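Local atomic coordinates of type II restriction enzyme AgeI (Thalassobius gelatinovorus, PDB entry 5DWA), a protein that recognises the double-stranded DNA sequence 5'-ACCGGT-3' and cleaves it after the A, leaving fragments with 5'-phosphate ends. Residues L171-S176 and S222-Y227; D177-S182 and H231-A236. One frame throughout, in Å; residues are numbered along the deposited sequence.

Interaction 1: residues L171-S176 and S222-Y227; sequences LAERVS and SDKRNY. With nucleotides of chain D; nucleotides of chain C.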
loop_
_atom_site.group_PDB
_atom_site.type_symbol
_atom_site.label_atom_id
_atom_site.label_comp_id
_atom_site.label_asym_id
_atom_site.label_seq_id
_atom_site.Cartn_x
_atom_site.Cartn_y
_atom_site.Cartn_z
ATOM N N LEU A 171 -0.530 10.422 -0.472
ATOM C CA LEU A 171 0.517 9.956 0.430
ATOM C C LEU A 171 0.082 8.767 1.280
ATOM O O LEU A 171 0.809 7.774 1.357
ATOM C CB LEU A 171 0.981 11.107 1.322
ATOM C CG LEU A 171 1.585 12.301 0.581
ATOM C CD1 LEU A 171 2.075 13.358 1.567
ATOM C CD2 LEU A 171 2.727 11.853 -0.351
ATOM N N ALA A 172 -1.107 8.866 1.889
ATOM C CA ALA A 172 -1.592 7.869 2.856
ATOM C C ALA A 172 -0.436 7.445 3.751
ATOM O O ALA A 172 0.288 8.301 4.245
ATOM C CB ALA A 172 -2.219 6.665 2.153
ATOM N N GLU A 173 -0.234 6.150 3.959
ATOM C CA GLU A 173 1.011 5.742 4.609
ATOM C C GLU A 173 1.936 5.110 3.588
ATOM O O GLU A 173 3.003 4.593 3.922
ATOM C CB GLU A 173 0.753 4.777 5.766
ATOM C CG GLU A 173 0.240 5.453 7.031
ATOM C CD GLU A 173 1.157 6.552 7.540
ATOM O OE1 GLU A 173 2.389 6.490 7.322
ATOM O OE2 GLU A 173 0.634 7.495 8.162
ATOM N N ARG A 174 1.522 5.170 2.332
ATOM C CA ARG A 174 2.307 4.597 1.253
ATOM C C ARG A 174 3.595 5.380 1.019
ATOM O O ARG A 174 4.556 4.846 0.475
ATOM C CB ARG A 174 1.464 4.533 -0.017
ATOM C CG ARG A 174 0.474 3.385 0.003
ATOM C CD ARG A 174 -0.440 3.411 -1.198
ATOM N NE ARG A 174 -1.492 4.407 -1.056
ATOM C CZ ARG A 174 -1.456 5.628 -1.574
ATOM N NH1 ARG A 174 -0.427 6.015 -2.327
ATOM N NH2 ARG A 174 -2.465 6.462 -1.363
ATOM N N VAL A 175 3.642 6.628 1.471
ATOM C CA VAL A 175 4.853 7.415 1.314
ATOM C C VAL A 175 5.974 6.824 2.186
ATOM O O VAL A 175 7.160 7.019 1.910
ATOM C CB VAL A 175 4.601 8.910 1.638
ATOM C CG1 VAL A 175 4.217 9.092 3.102
ATOM C CG2 VAL A 175 5.834 9.754 1.292
ATOM N N SER A 176 5.597 6.088 3.229
ATOM C CA SER A 176 6.585 5.404 4.056
ATOM C C SER A 176 7.370 4.372 3.244
ATOM O O SER A 176 8.520 4.066 3.575
ATOM C CB SER A 176 5.910 4.736 5.257
ATOM O OG SER A 176 5.191 5.687 6.019
ATOM N N SER A 222 0.897 16.356 10.399
ATOM C CA SER A 222 0.588 14.944 10.281
ATOM C C SER A 222 1.902 14.190 10.382
ATOM O O SER A 222 2.971 14.805 10.353
ATOM C CB SER A 222 -0.094 14.645 8.957
ATOM O OG SER A 222 0.827 14.849 7.897
ATOM N N ASP A 223 1.848 12.869 10.487
ATOM C CA ASP A 223 3.091 12.115 10.599
ATOM C C ASP A 223 3.909 12.259 9.319
ATOM O O ASP A 223 5.135 12.212 9.352
ATOM C CB ASP A 223 2.815 10.647 10.926
ATOM C CG ASP A 223 2.022 9.940 9.855
ATOM O OD1 ASP A 223 1.460 10.613 8.967
ATOM O OD2 ASP A 223 1.954 8.699 9.923
ATOM N N LYS A 224 3.223 12.476 8.203
ATOM C CA LYS A 224 3.894 12.677 6.929
ATOM C C LYS A 224 4.693 13.973 6.898
ATOM O O LYS A 224 5.796 14.006 6.355
ATOM C CB LYS A 224 2.874 12.642 5.795
ATOM C CG LYS A 224 2.448 11.230 5.445
ATOM C CD LYS A 224 1.049 11.186 4.937
ATOM C CE LYS A 224 0.069 11.310 6.072
ATOM N NZ LYS A 224 -0.231 9.996 6.694
ATOM N N ARG A 225 4.157 15.043 7.477
ATOM C CA ARG A 225 4.908 16.290 7.521
ATOM C C ARG A 225 6.137 16.116 8.410
ATOM O O ARG A 225 7.196 16.681 8.137
ATOM C CB ARG A 225 4.052 17.451 8.025
ATOM C CG ARG A 225 4.803 18.779 8.034
ATOM C CD ARG A 225 3.907 19.945 8.411
ATOM N NE ARG A 225 2.883 20.192 7.403
ATOM C CZ ARG A 225 3.008 21.062 6.405
ATOM N NH1 ARG A 225 4.125 21.771 6.266
ATOM N NH2 ARG A 225 2.020 21.212 5.536
ATOM N N ASN A 226 5.993 15.315 9.461
ATOM C CA ASN A 226 7.111 15.017 10.350
ATOM C C ASN A 226 8.228 14.257 9.627
ATOM O O ASN A 226 9.399 14.475 9.910
ATOM C CB ASN A 226 6.634 14.216 11.573
ATOM C CG ASN A 226 5.815 15.053 12.545
ATOM O OD1 ASN A 226 5.978 16.271 12.624
ATOM N ND2 ASN A 226 4.938 14.400 13.299
ATOM N N TYR A 227 7.866 13.376 8.694
ATOM C CA TYR A 227 8.864 12.662 7.891
ATOM C C TYR A 227 9.792 13.648 7.191
ATOM O O TYR A 227 11.008 13.453 7.130
ATOM C CB TYR A 227 8.203 11.774 6.825
ATOM C CG TYR A 227 7.326 10.641 7.323
ATOM C CD1 TYR A 227 7.532 10.050 8.562
ATOM C CD2 TYR A 227 6.290 10.156 6.530
ATOM C CE1 TYR A 227 6.724 9.011 9.002
ATOM C CE2 TYR A 227 5.478 9.123 6.962
ATOM C CZ TYR A 227 5.700 8.553 8.197
ATOM O OH TYR A 227 4.892 7.523 8.630
ATOM P P DG D 3 -1.846 10.906 10.179
ATOM O OP1 DG D 3 -0.828 11.614 10.989
ATOM O OP2 DG D 3 -2.067 11.286 8.772
ATOM O "O5'" DG D 3 -1.555 9.331 10.235
ATOM C "C5'" DG D 3 -1.436 8.700 11.499
ATOM C "C4'" DG D 3 -2.008 7.288 11.497
ATOM O "O4'" DG D 3 -3.437 7.304 11.222
ATOM C "C3'" DG D 3 -1.405 6.317 10.492
ATOM O "O3'" DG D 3 -1.390 5.020 11.104
ATOM C "C2'" DG D 3 -2.405 6.385 9.332
ATOM C "C1'" DG D 3 -3.716 6.481 10.101
ATOM N N9 DG D 3 -4.824 7.103 9.374
ATOM C C8 DG D 3 -4.809 8.304 8.706
ATOM N N7 DG D 3 -5.970 8.629 8.199
ATOM C C5 DG D 3 -6.817 7.593 8.590
ATOM C C6 DG D 3 -8.203 7.397 8.351
ATOM O O6 DG D 3 -8.983 8.118 7.729
ATOM N N1 DG D 3 -8.662 6.218 8.918
ATOM C C2 DG D 3 -7.894 5.340 9.635
ATOM N N2 DG D 3 -8.520 4.252 10.105
ATOM N N3 DG D 3 -6.595 5.511 9.869
ATOM C C4 DG D 3 -6.132 6.658 9.326
ATOM P P DC C 6 0.286 5.513 -6.289
ATOM O OP1 DC C 6 0.543 6.852 -6.791
ATOM O OP2 DC C 6 0.930 4.980 -5.076
ATOM O "O5'" DC C 6 -1.293 5.416 -6.072
ATOM C "C5'" DC C 6 -2.149 5.718 -7.132
ATOM C "C4'" DC C 6 -3.569 5.408 -6.726
ATOM O "O4'" DC C 6 -3.681 4.018 -6.357
ATOM C "C3'" DC C 6 -4.106 6.210 -5.553
ATOM O "O3'" DC C 6 -5.436 6.535 -5.833
ATOM C "C2'" DC C 6 -4.008 5.231 -4.374
ATOM C "C1'" DC C 6 -4.227 3.889 -5.057
ATOM N N1 DC C 6 -3.517 2.764 -4.418
ATOM C C2 DC C 6 -4.213 1.625 -3.999
ATOM O O2 DC C 6 -5.444 1.580 -4.111
ATOM N N3 DC C 6 -3.515 0.600 -3.452
ATOM C C4 DC C 6 -2.191 0.672 -3.354
ATOM N N4 DC C 6 -1.549 -0.359 -2.802
ATOM C C5 DC C 6 -1.467 1.806 -3.806
ATOM C C6 DC C 6 -2.157 2.814 -4.331
ATOM P P DA D 4 -0.246 3.944 10.790
ATOM O OP1 DA D 4 -0.127 3.123 12.024
ATOM O OP2 DA D 4 0.943 4.625 10.230
ATOM O "O5'" DA D 4 -0.887 3.042 9.638
ATOM C "C5'" DA D 4 -1.820 2.043 9.983
ATOM C "C4'" DA D 4 -2.515 1.500 8.757
ATOM O "O4'" DA D 4 -3.525 2.429 8.311
ATOM C "C3'" DA D 4 -1.616 1.252 7.542
ATOM O "O3'" DA D 4 -2.008 0.060 6.948
ATOM C "C2'" DA D 4 -1.962 2.415 6.622
ATOM C "C1'" DA D 4 -3.442 2.506 6.917
ATOM N N9 DA D 4 -4.074 3.725 6.473
ATOM C C8 DA D 4 -3.470 4.871 6.042
ATOM N N7 DA D 4 -4.313 5.813 5.705
ATOM C C5 DA D 4 -5.558 5.234 5.934
ATOM C C6 DA D 4 -6.873 5.702 5.762
ATOM N N6 DA D 4 -7.170 6.923 5.316
ATOM N N1 DA D 4 -7.877 4.865 6.084
ATOM C C2 DA D 4 -7.586 3.643 6.533
ATOM N N3 DA D 4 -6.394 3.092 6.732
ATOM C C4 DA D 4 -5.418 3.951 6.408
#
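K224 reaches from the first turn of helix 223-230 to the loop 171-176 that follows strand 159-168. From CB the chain runs to CG, which packs on V175 CG1 at 3.6 Å. CD lies against A172 O and slides past L171 CB. Bends at chi3 (-77°) and chi4 (-86°) turn the chain toward the DNA. CE lies near the phosphate of DG3 of chain D. The tip gathers four oxygens. NZ donates to A172 O at 3.0 Å from above the carbonyl plane, and to OP2 of DG3 of chain D. It forms salt bridges with D223 OD1, on its syn lone pair, and with E173 OE2, where the hydrogen bond is weak. D223 N adds a second bond to this phosphate, reaching OP1 at 3.0 Å. Y227 OH donates to E173 OE1 on the syn side, with ring and carboxylate nearly perpendicular. E173, D223 and K224 thus form a salt-bridge network that meets a DNA backbone phosphate in this PD-(D/E)XK nuclease. E173 OE2 and D223 OD2 lie only 2.5 Å apart. One of the two acids probably holds a proton here, while the lysine charge would ease the crowding of carboxylates beside the phosphate.

Interaction 2: residues D177-S182 and H231-A236; sequences DDIPAS and HGDFSA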
loop_
_atom_site.group_PDB
_atom_site.type_symbol
_atom_site.label_atom_id
_atom_site.label_comp_id
_atom_site.label_asym_id
_atom_site.label_seq_id
_atom_site.Cartn_x
_atom_site.Cartn_y
_atom_site.Cartn_z
ATOM N N ASP A 177 6.755 3.861 2.177
ATOM C CA ASP A 177 7.425 2.930 1.258
ATOM C C ASP A 177 8.654 3.575 0.629
ATOM O O ASP A 177 9.621 2.892 0.291
ATOM C CB ASP A 177 6.501 2.467 0.117
ATOM C CG ASP A 177 5.274 1.722 0.597
ATOM O OD1 ASP A 177 5.121 1.508 1.818
ATOM O OD2 ASP A 177 4.451 1.346 -0.268
ATOM N N ASP A 178 8.590 4.890 0.439
ATOM C CA ASP A 178 9.663 5.634 -0.223
ATOM C C ASP A 178 10.793 6.027 0.704
ATOM O O ASP A 178 11.874 6.355 0.247
ATOM C CB ASP A 178 9.116 6.911 -0.856
ATOM C CG ASP A 178 8.131 6.636 -1.964
ATOM O OD1 ASP A 178 8.569 6.583 -3.137
ATOM O OD2 ASP A 178 6.931 6.476 -1.654
ATOM N N ILE A 179 10.550 6.021 2.008
ATOM C CA ILE A 179 11.541 6.564 2.930
ATOM C C ILE A 179 12.872 5.790 2.933
ATOM O O ILE A 179 13.929 6.407 2.855
ATOM C CB ILE A 179 10.966 6.641 4.360
ATOM C CG1 ILE A 179 9.895 7.726 4.413
ATOM C CG2 ILE A 179 12.058 6.936 5.371
ATOM C CD1 ILE A 179 9.106 7.739 5.719
ATOM N N PRO A 180 12.838 4.445 2.981
ATOM C CA PRO A 180 14.159 3.798 2.960
ATOM C C PRO A 180 14.923 4.053 1.658
ATOM O O PRO A 180 16.114 4.329 1.717
ATOM C CB PRO A 180 13.822 2.311 3.129
ATOM C CG PRO A 180 12.504 2.311 3.853
ATOM C CD PRO A 180 11.762 3.475 3.263
ATOM N N ALA A 181 14.249 3.990 0.513
ATOM C CA ALA A 181 14.898 4.313 -0.756
ATOM C C ALA A 181 15.462 5.726 -0.724
ATOM O O ALA A 181 16.583 5.969 -1.162
ATOM C CB ALA A 181 13.921 4.164 -1.915
ATOM N N SER A 182 14.680 6.658 -0.196
ATOM C CA SER A 182 15.078 8.053 -0.185
ATOM C C SER A 182 16.314 8.274 0.675
ATOM O O SER A 182 17.228 8.996 0.282
ATOM C CB SER A 182 13.928 8.932 0.303
ATOM O OG SER A 182 14.280 10.298 0.210
ATOM N N HIS A 231 12.268 14.559 10.328
ATOM C CA HIS A 231 13.262 13.518 10.089
ATOM C C HIS A 231 14.150 13.792 8.871
ATOM O O HIS A 231 15.229 13.211 8.744
ATOM C CB HIS A 231 12.574 12.163 9.921
ATOM C CG HIS A 231 11.848 11.695 11.144
ATOM N ND1 HIS A 231 10.920 10.676 11.116
ATOM C CD2 HIS A 231 11.916 12.106 12.433
ATOM C CE1 HIS A 231 10.446 10.480 12.333
ATOM N NE2 HIS A 231 11.035 11.335 13.152
ATOM N N GLY A 232 13.697 14.668 7.978
ATOM C CA GLY A 232 14.447 14.987 6.772
ATOM C C GLY A 232 14.577 13.822 5.809
ATOM O O GLY A 232 15.643 13.600 5.227
ATOM N N ASP A 233 13.483 13.087 5.625
ATOM C CA ASP A 233 13.510 11.855 4.839
ATOM C C ASP A 233 13.587 12.086 3.324
ATOM O O ASP A 233 13.791 11.135 2.577
ATOM C CB ASP A 233 12.280 11.001 5.156
ATOM C CG ASP A 233 12.351 10.354 6.527
ATOM O OD1 ASP A 233 13.477 10.144 7.027
ATOM O OD2 ASP A 233 11.280 10.048 7.095
ATOM N N PHE A 234 13.416 13.333 2.882
ATOM C CA PHE A 234 13.494 13.700 1.459
ATOM C C PHE A 234 14.270 15.002 1.295
ATOM O O PHE A 234 14.318 15.819 2.214
ATOM C CB PHE A 234 12.090 13.855 0.837
ATOM C CG PHE A 234 11.267 12.611 0.894
ATOM C CD1 PHE A 234 11.341 11.668 -0.117
ATOM C CD2 PHE A 234 10.434 12.368 1.974
ATOM C CE1 PHE A 234 10.595 10.505 -0.054
ATOM C CE2 PHE A 234 9.683 11.213 2.045
ATOM C CZ PHE A 234 9.758 10.278 1.026
ATOM N N SER A 235 14.872 15.196 0.125
ATOM C CA SER A 235 15.636 16.412 -0.145
ATOM C C SER A 235 14.727 17.628 -0.099
ATOM O O SER A 235 15.112 18.700 0.371
ATOM C CB SER A 235 16.329 16.334 -1.507
ATOM O OG SER A 235 17.218 15.239 -1.564
ATOM N N ALA A 236 13.517 17.438 -0.615
ATOM C CA ALA A 236 12.503 18.480 -0.684
ATOM C C ALA A 236 11.195 17.839 -1.092
ATOM O O ALA A 236 11.187 16.745 -1.642
ATOM C CB ALA A 236 12.887 19.557 -1.669
#
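S182 and D233 join helix 178-187 to the turn between helix 223-230 and strand 236-239, within the PD-(D/E)XK nuclease fold. Strand 236-239 belongs to its mixed central sheet. The tight part is on the S182 side. OG stands anti to the backbone N (chi1 -175°) and points at the turn. It donates to D233 O, in the carbonyl plane. The same hydroxyl is hydrogen-bonded to S192 OG on strand 191-196, which ties the helix to the sheet as well. The F234 ring lies beside the same hydroxyl. Its CD1 lies 3.3 Å from S182 OG, which approaches the ring obliquely. Further round, D178 CB meets the ring edge in its plane, 3.9 Å from F234 CZ. H166 packs edge-to-face with the same ring and also bonds the D178 carboxylate, whose other oxygen pairs with K168. The acid is therefore buried but provided for.

I179 also sits close to D233. Its CD1 and CG2 touch D233 OD2, the side chains crossing at a slant. That carboxylate has its strong partner elsewhere, in a salt bridge to R183. The looser pair is I179 CG1 with F234 CE2, an apolar contact at 4.2 Å. Beyond I179 the helix faces V136 of the second subunit. The solvent side is at H231, before the turn, which is exposed. G232 makes the turn with positive phi as the chain leaves helix 223-230. At the next residue, the hydrogen bond from S182 OG to D233 O measures 2.6 Å.

How the interactions relate
Both interactions join the same two parts of the chain: the loop and helix after strand 159-168, and helix 223-230 with the turn that follows it. The centres of interactions 1 and 2 are about 10 Å apart, and their segments alternate along the sequence. Interaction 1 is partly buried at the DNA surface. It adds charged groups beside a phosphate to some apolar packing. Interaction 2 is more fully buried, all five touching residues being buried, and is tied to the sheet through S192. Across it there is one hydrogen bond, the rest being packing, partly against a carboxylate. The two touch directly. Y227 CG packs on I179 CD1 at 3.8 Å, V175 CG2 meets F234 CZ, and Y227 O probably accepts from D233 N.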